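Local structure of iron-only hydrogenase system regulator (Thermotoga maritima, 2NZC) at residues 15-18 and 19-22; 25-28 and 29-33. The protein is of unknown function but is probably a small ACT-type regulator connected with the iron-only hydrogenase system. All coordinates share one frame; numbering follows the deposited sequence.

Contact 1. Residues 15-18 and 19-22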
ATOM      1  N   GLU D  15       1.890 -18.906   2.257  1.00 39.41           N
ATOM      2  CA  GLU D  15       3.155 -19.566   1.869  1.00 41.44           C
ATOM      3  C   GLU D  15       3.307 -19.416   0.350  1.00 42.65           C
ATOM      4  O   GLU D  15       2.410 -19.789  -0.404  1.00 42.93           O
ATOM      5  CB  GLU D  15       3.177 -21.021   2.327  1.00 41.63           C
ATOM      6  CG  GLU D  15       2.686 -21.164   3.767  1.00 43.86           C
ATOM      7  CD  GLU D  15       2.930 -22.517   4.396  1.00 47.60           C
ATOM      8  OE1 GLU D  15       2.936 -23.562   3.691  1.00 47.76           O
ATOM      9  OE2 GLU D  15       3.106 -22.534   5.633  1.00 50.31           O
ATOM     10  N   ASP D  16       4.428 -18.837  -0.088  1.00 44.52           N
ATOM     11  CA  ASP D  16       4.538 -18.247  -1.436  1.00 45.95           C
ATOM     12  C   ASP D  16       4.835 -19.262  -2.528  1.00 46.30           C
ATOM     13  O   ASP D  16       5.571 -18.962  -3.482  1.00 46.81           O
ATOM     14  CB  ASP D  16       5.582 -17.107  -1.470  1.00 46.34           C
ATOM     15  CG  ASP D  16       5.139 -15.897  -2.341  1.00 49.15           C
ATOM     16  OD1 ASP D  16       3.920 -15.772  -2.655  1.00 50.99           O
ATOM     17  OD2 ASP D  16       6.018 -15.051  -2.685  1.00 48.64           O
ATOM     18  N   ARG D  17       4.275 -20.463  -2.380  1.00 46.54           N
ATOM     19  CA  ARG D  17       4.325 -21.474  -3.430  1.00 46.41           C
ATOM     20  C   ARG D  17       3.232 -21.223  -4.489  1.00 46.05           C
ATOM     21  O   ARG D  17       2.353 -20.363  -4.304  1.00 46.38           O
ATOM     22  CB  ARG D  17       4.245 -22.885  -2.838  1.00 46.56           C
ATOM     23  CG  ARG D  17       2.936 -23.236  -2.178  1.00 47.72           C
ATOM     24  CD  ARG D  17       3.031 -24.606  -1.589  1.00 50.62           C
ATOM     25  NE  ARG D  17       1.787 -25.010  -0.948  1.00 53.68           N
ATOM     26  CZ  ARG D  17       1.522 -24.844   0.344  1.00 55.28           C
ATOM     27  NH1 ARG D  17       0.358 -25.249   0.835  1.00 56.33           N
ATOM     28  NH2 ARG D  17       2.418 -24.273   1.144  1.00 55.92           N
ATOM     29  N   GLU D  18       3.308 -21.961  -5.594  1.00 45.24           N
ATOM     30  CA  GLU D  18       2.460 -21.709  -6.761  1.00 44.60           C
ATOM     31  C   GLU D  18       0.960 -21.849  -6.477  1.00 43.89           C
ATOM     32  O   GLU D  18       0.204 -20.880  -6.661  1.00 43.68           O
ATOM     33  CB  GLU D  18       2.886 -22.573  -7.963  1.00 44.68           C
ATOM     34  CG  GLU D  18       2.414 -24.030  -7.917  1.00 45.93           C
ATOM     35  CD  GLU D  18       2.214 -24.626  -9.318  1.00 48.10           C
ATOM     36  OE1 GLU D  18       2.897 -24.164 -10.260  1.00 49.75           O
ATOM     37  OE2 GLU D  18       1.381 -25.568  -9.480  1.00 48.40           O
ATOM     38  N   LYS D  19       0.556 -23.036  -6.008  1.00 42.76           N
ATOM     39  CA  LYS D  19      -0.844 -23.384  -5.747  1.00 42.19           C
ATOM     40  C   LYS D  19      -1.523 -22.403  -4.788  1.00 41.87           C
ATOM     41  O   LYS D  19      -2.568 -21.831  -5.121  1.00 40.95           O
ATOM     42  CB  LYS D  19      -0.927 -24.797  -5.178  1.00 42.23           C
ATOM     43  CG  LYS D  19      -2.311 -25.437  -5.220  1.00 42.25           C
ATOM     44  CD  LYS D  19      -2.192 -26.923  -4.898  1.00 42.59           C
ATOM     45  CE  LYS D  19      -3.496 -27.684  -5.119  1.00 43.30           C
ATOM     46  NZ  LYS D  19      -4.533 -27.362  -4.071  1.00 43.05           N
ATOM     47  N   ALA D  20      -0.923 -22.221  -3.607  1.00 41.79           N
ATOM     48  CA  ALA D  20      -1.487 -21.350  -2.576  1.00 41.98           C
ATOM     49  C   ALA D  20      -1.725 -19.948  -3.120  1.00 42.43           C
ATOM     50  O   ALA D  20      -2.798 -19.388  -2.955  1.00 42.30           O
ATOM     51  CB  ALA D  20      -0.597 -21.307  -1.354  1.00 41.77           C
ATOM     52  N   TYR D  21      -0.731 -19.389  -3.795  1.00 43.16           N
ATOM     53  CA  TYR D  21      -0.904 -18.063  -4.337  1.00 43.96           C
ATOM     54  C   TYR D  21      -1.985 -18.010  -5.426  1.00 42.51           C
ATOM     55  O   TYR D  21      -2.767 -17.073  -5.459  1.00 42.69           O
ATOM     56  CB  TYR D  21       0.434 -17.440  -4.773  1.00 46.01           C
ATOM     57  CG  TYR D  21       0.361 -15.928  -4.792  1.00 49.48           C
ATOM     58  CD1 TYR D  21      -0.756 -15.263  -4.275  1.00 52.45           C
ATOM     59  CD2 TYR D  21       1.404 -15.158  -5.302  1.00 52.57           C
ATOM     60  CE1 TYR D  21      -0.852 -13.876  -4.279  1.00 52.22           C
ATOM     61  CE2 TYR D  21       1.314 -13.756  -5.316  1.00 53.18           C
ATOM     62  CZ  TYR D  21       0.176 -13.137  -4.807  1.00 52.07           C
ATOM     63  OH  TYR D  21       0.072 -11.771  -4.797  1.00 53.49           O
ATOM     64  N   ARG D  22      -2.039 -19.026  -6.280  1.00 41.10           N
ATOM     65  CA  ARG D  22      -3.035 -19.114  -7.356  1.00 39.12           C
ATOM     66  C   ARG D  22      -4.461 -19.109  -6.799  1.00 37.71           C
ATOM     67  O   ARG D  22      -5.300 -18.328  -7.246  1.00 37.85           O
ATOM     68  CB  ARG D  22      -2.777 -20.341  -8.226  1.00 39.17           C
ATOM     69  CG  ARG D  22      -3.797 -20.573  -9.355  1.00 39.11           C
ATOM     70  CD  ARG D  22      -3.364 -21.658 -10.343  1.00 39.52           C
ATOM     71  NE  ARG D  22      -3.195 -22.970  -9.713  1.00 40.68           N
ATOM     72  CZ  ARG D  22      -2.057 -23.668  -9.696  1.00 40.80           C
ATOM     73  NH1 ARG D  22      -2.012 -24.846  -9.086  1.00 40.92           N
ATOM     74  NH2 ARG D  22      -0.961 -23.205 -10.293  1.00 41.29           N
TER
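Glu15 and Ala20 meet where strand 6-15 turns into helix 18-30: the Glu15 carbonyl O lies 3.5 Å from Ala20 CB, the methyl of the buried Ala20. Further out, Glu15 OE1 uses its anti lone pair, the one away from OE2, to take a salt-bridged hydrogen bond from Arg17 NH2 at 2.7 Å, lying almost exactly in the guanidinium plane. The backbone of Glu15 is tied to Gly74. Asp16, whose backbone pairs with Asn47, runs alongside Tyr21, its OD1 3.7 Å from ring atom CD2; carboxylate and ring planes are 46° apart, an oblique approach. Arg17 holds the N-cap position, and its carbonyl O accepts the first-turn bond from Tyr21 N at 3.3 Å. Its side chain leaves with CG between the backbone N and the carbonyl carbon (chi1 66°), then stretches straight to NE; this sends the guanidinium back over the Ala20 methyl, one face on CB, and on to Glu15. Glu18 closes the next turn, Arg22 N reaching Glu18 O at 2.9 Å in the carbonyl plane. Its carboxylate also meets the Arg22 side chain, which bends at chi3 to come back along the helix. Glu18 OE2 sits 3.4 Å from Arg22 NH2, a weak hydrogen bond within a salt bridge, with the two flat groups nearly perpendicular at 87°. The charges thus work unequally: the short Glu15–Arg17 pair, with OE1 in the guanidinium plane, is likely to fix that group over Ala20, whereas the long Glu18–Arg22 bridge on the exposed side probably adds mainly electrostatic attraction.

Contact 2. Residues 25-28 and 29-33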
ATOM      1  N   ASN D  25      -5.437 -15.741  -5.223  1.00 32.96           N
ATOM      2  CA  ASN D  25      -5.696 -14.799  -6.315  1.00 34.02           C
ATOM      3  C   ASN D  25      -7.015 -15.036  -7.033  1.00 34.29           C
ATOM      4  O   ASN D  25      -7.705 -14.088  -7.384  1.00 35.15           O
ATOM      5  CB  ASN D  25      -4.556 -14.799  -7.345  1.00 34.47           C
ATOM      6  CG  ASN D  25      -3.348 -14.062  -6.862  1.00 36.76           C
ATOM      7  OD1 ASN D  25      -3.454 -13.069  -6.136  1.00 40.76           O
ATOM      8  ND2 ASN D  25      -2.169 -14.550  -7.243  1.00 38.74           N
ATOM      9  N   GLU D  26      -7.370 -16.294  -7.253  1.00 33.87           N
ATOM     10  CA  GLU D  26      -8.635 -16.588  -7.905  1.00 34.15           C
ATOM     11  C   GLU D  26      -9.807 -16.121  -7.039  1.00 34.09           C
ATOM     12  O   GLU D  26     -10.775 -15.558  -7.543  1.00 33.70           O
ATOM     13  CB  GLU D  26      -8.739 -18.068  -8.242  1.00 34.26           C
ATOM     14  CG  GLU D  26      -7.758 -18.486  -9.345  1.00 35.78           C
ATOM     15  CD  GLU D  26      -7.768 -19.975  -9.622  1.00 37.91           C
ATOM     16  OE1 GLU D  26      -8.494 -20.713  -8.913  1.00 39.23           O
ATOM     17  OE2 GLU D  26      -7.051 -20.404 -10.561  1.00 37.76           O
ATOM     18  N   LEU D  27      -9.689 -16.359  -5.735  1.00 34.14           N
ATOM     19  CA  LEU D  27     -10.688 -15.958  -4.760  1.00 34.83           C
ATOM     20  C   LEU D  27     -10.901 -14.454  -4.676  1.00 34.82           C
ATOM     21  O   LEU D  27     -12.042 -13.973  -4.731  1.00 34.72           O
ATOM     22  CB  LEU D  27     -10.303 -16.494  -3.379  1.00 35.14           C
ATOM     23  CG  LEU D  27     -11.451 -16.859  -2.443  1.00 35.03           C
ATOM     24  CD1 LEU D  27     -12.528 -17.643  -3.178  1.00 35.74           C
ATOM     25  CD2 LEU D  27     -10.852 -17.677  -1.308  1.00 34.90           C
ATOM     26  N   LEU D  28      -9.810 -13.718  -4.507  1.00 34.89           N
ATOM     27  CA  LEU D  28      -9.838 -12.259  -4.441  1.00 35.93           C
ATOM     28  C   LEU D  28     -10.309 -11.606  -5.750  1.00 36.95           C
ATOM     29  O   LEU D  28     -10.948 -10.557  -5.714  1.00 38.05           O
ATOM     30  CB  LEU D  28      -8.460 -11.722  -4.050  1.00 36.19           C
ATOM     31  CG  LEU D  28      -7.933 -12.229  -2.697  1.00 36.46           C
ATOM     32  CD1 LEU D  28      -6.656 -11.498  -2.323  1.00 35.72           C
ATOM     33  CD2 LEU D  28      -8.993 -12.149  -1.580  1.00 39.54           C
ATOM     34  N   HIS D  29      -9.985 -12.209  -6.894  1.00 36.74           N
ATOM     35  CA  HIS D  29     -10.591 -11.805  -8.168  1.00 36.98           C
ATOM     36  C   HIS D  29     -12.120 -11.942  -8.089  1.00 37.25           C
ATOM     37  O   HIS D  29     -12.848 -11.027  -8.465  1.00 37.41           O
ATOM     38  CB  HIS D  29     -10.024 -12.654  -9.312  1.00 37.81           C
ATOM     39  CG  HIS D  29     -10.757 -12.512 -10.614  1.00 37.81           C
ATOM     40  ND1 HIS D  29     -11.658 -13.454 -11.070  1.00 40.67           N
ATOM     41  CD2 HIS D  29     -10.709 -11.550 -11.565  1.00 38.10           C
ATOM     42  CE1 HIS D  29     -12.133 -13.078 -12.246  1.00 40.73           C
ATOM     43  NE2 HIS D  29     -11.574 -11.923 -12.567  1.00 40.98           N
ATOM     44  N   ASN D  30     -12.606 -13.086  -7.597  1.00 36.68           N
ATOM     45  CA  ASN D  30     -14.040 -13.306  -7.488  1.00 37.41           C
ATOM     46  C   ASN D  30     -14.735 -12.252  -6.644  1.00 36.79           C
ATOM     47  O   ASN D  30     -15.858 -11.855  -6.939  1.00 37.84           O
ATOM     48  CB  ASN D  30     -14.360 -14.703  -6.933  1.00 37.39           C
ATOM     49  CG  ASN D  30     -14.003 -15.831  -7.895  1.00 39.42           C
ATOM     50  OD1 ASN D  30     -13.594 -15.612  -9.046  1.00 39.80           O
ATOM     51  ND2 ASN D  30     -14.163 -17.060  -7.415  1.00 39.14           N
ATOM     52  N   PHE D  31     -14.066 -11.812  -5.589  1.00 36.30           N
ATOM     53  CA  PHE D  31     -14.618 -10.872  -4.627  1.00 36.34           C
ATOM     54  C   PHE D  31     -14.130  -9.445  -4.833  1.00 36.59           C
ATOM     55  O   PHE D  31     -14.189  -8.643  -3.899  1.00 36.76           O
ATOM     56  CB  PHE D  31     -14.236 -11.303  -3.198  1.00 35.26           C
ATOM     57  CG  PHE D  31     -15.009 -12.462  -2.694  1.00 34.96           C
ATOM     58  CD1 PHE D  31     -14.632 -13.769  -3.003  1.00 33.05           C
ATOM     59  CD2 PHE D  31     -16.133 -12.260  -1.914  1.00 34.20           C
ATOM     60  CE1 PHE D  31     -15.355 -14.849  -2.531  1.00 35.59           C
ATOM     61  CE2 PHE D  31     -16.870 -13.340  -1.445  1.00 32.20           C
ATOM     62  CZ  PHE D  31     -16.477 -14.636  -1.744  1.00 34.06           C
ATOM     63  N   SER D  32     -13.664  -9.103  -6.031  1.00 36.73           N
ATOM     64  CA  SER D  32     -12.962  -7.815  -6.186  1.00 38.62           C
ATOM     65  C   SER D  32     -13.870  -6.574  -6.024  1.00 39.17           C
ATOM     66  O   SER D  32     -13.381  -5.492  -5.677  1.00 38.62           O
ATOM     67  CB  SER D  32     -12.193  -7.764  -7.504  1.00 38.36           C
ATOM     68  OG  SER D  32     -13.083  -7.936  -8.577  1.00 42.39           O
ATOM     69  N   GLU D  33     -15.176  -6.769  -6.241  1.00 39.16           N
ATOM     70  CA  GLU D  33     -16.218  -5.726  -6.182  1.00 40.74           C
ATOM     71  C   GLU D  33     -16.150  -4.901  -4.912  1.00 39.64           C
ATOM     72  O   GLU D  33     -16.295  -3.685  -4.955  1.00 39.69           O
ATOM     73  CB  GLU D  33     -17.615  -6.382  -6.248  1.00 40.86           C
ATOM     74  CG  GLU D  33     -18.788  -5.428  -6.470  1.00 43.55           C
ATOM     75  CD  GLU D  33     -20.135  -6.147  -6.527  1.00 44.42           C
ATOM     76  OE1 GLU D  33     -20.356  -7.135  -5.774  1.00 49.28           O
ATOM     77  OE2 GLU D  33     -20.993  -5.717  -7.329  1.00 50.32           O
TER
HETATM   78  O   HOH W   1     -10.861 -16.421 -10.361  1.00 41.36           O
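Leu27 and Phe31, one helical turn apart, lie side by side and point the same way, with Leu27 CD1 4.0 Å from Phe31 CE1. The phenyl also brings an edge to the backbone: Leu27 O lies near the ring plane, 3.1 Å from Phe31 CD1. A chi1 of -75° sets CG beside the backbone N of Phe31 and so brings this CD1 edge over to the carbonyl. Were Phe31 cut back to an alanine, Leu27 CD1 would probably lose its aromatic neighbour and a gap would be likely to open toward helix 59-69.

The backbone bonds run in i to i+4 steps: His29 N to Asn25 O at 3.0 Å, Asn30 N to Glu26 O at 3.1 Å and, more bent at 140°, Phe31 N to Leu27 O. Phe31 then leaves helical geometry, and Ser32 turns back on the last turn, its OG and N both binding His29 O from one face.

Water 1 bridges side chain to backbone, donating to Glu26 O at 2.9 Å while hydrogen-bonded to His29 ND1 at 3.2 Å.

Leu27 rests on Lys68 and Leu69 of helix 59-69, and Phe31 on Thr61 and Leu65, while Asn25 OD1 is bonded by Arg38 of strand 35-43.

How the contacts relate
Contacts 1 and 2 are the two ends of helix 18-30, their centres about 15 Å apart, and they follow in series along the chain without touching. Residues 15-22 lead from strand 6-15 into its first turn, about 14 Å from the centre of the chain; residues 25-33 carry its last turns and the exit from it, nearer the middle at about 9 Å from that centre, on the way to strand 35-43. Tyr21 in contact 1 and Asn25 in contact 2, one turn apart, each have a side chain that lies about 4 Å from a bound acetic acid molecule, probably from the crystallisation liquor. Whether this marks a functional pocket remains open.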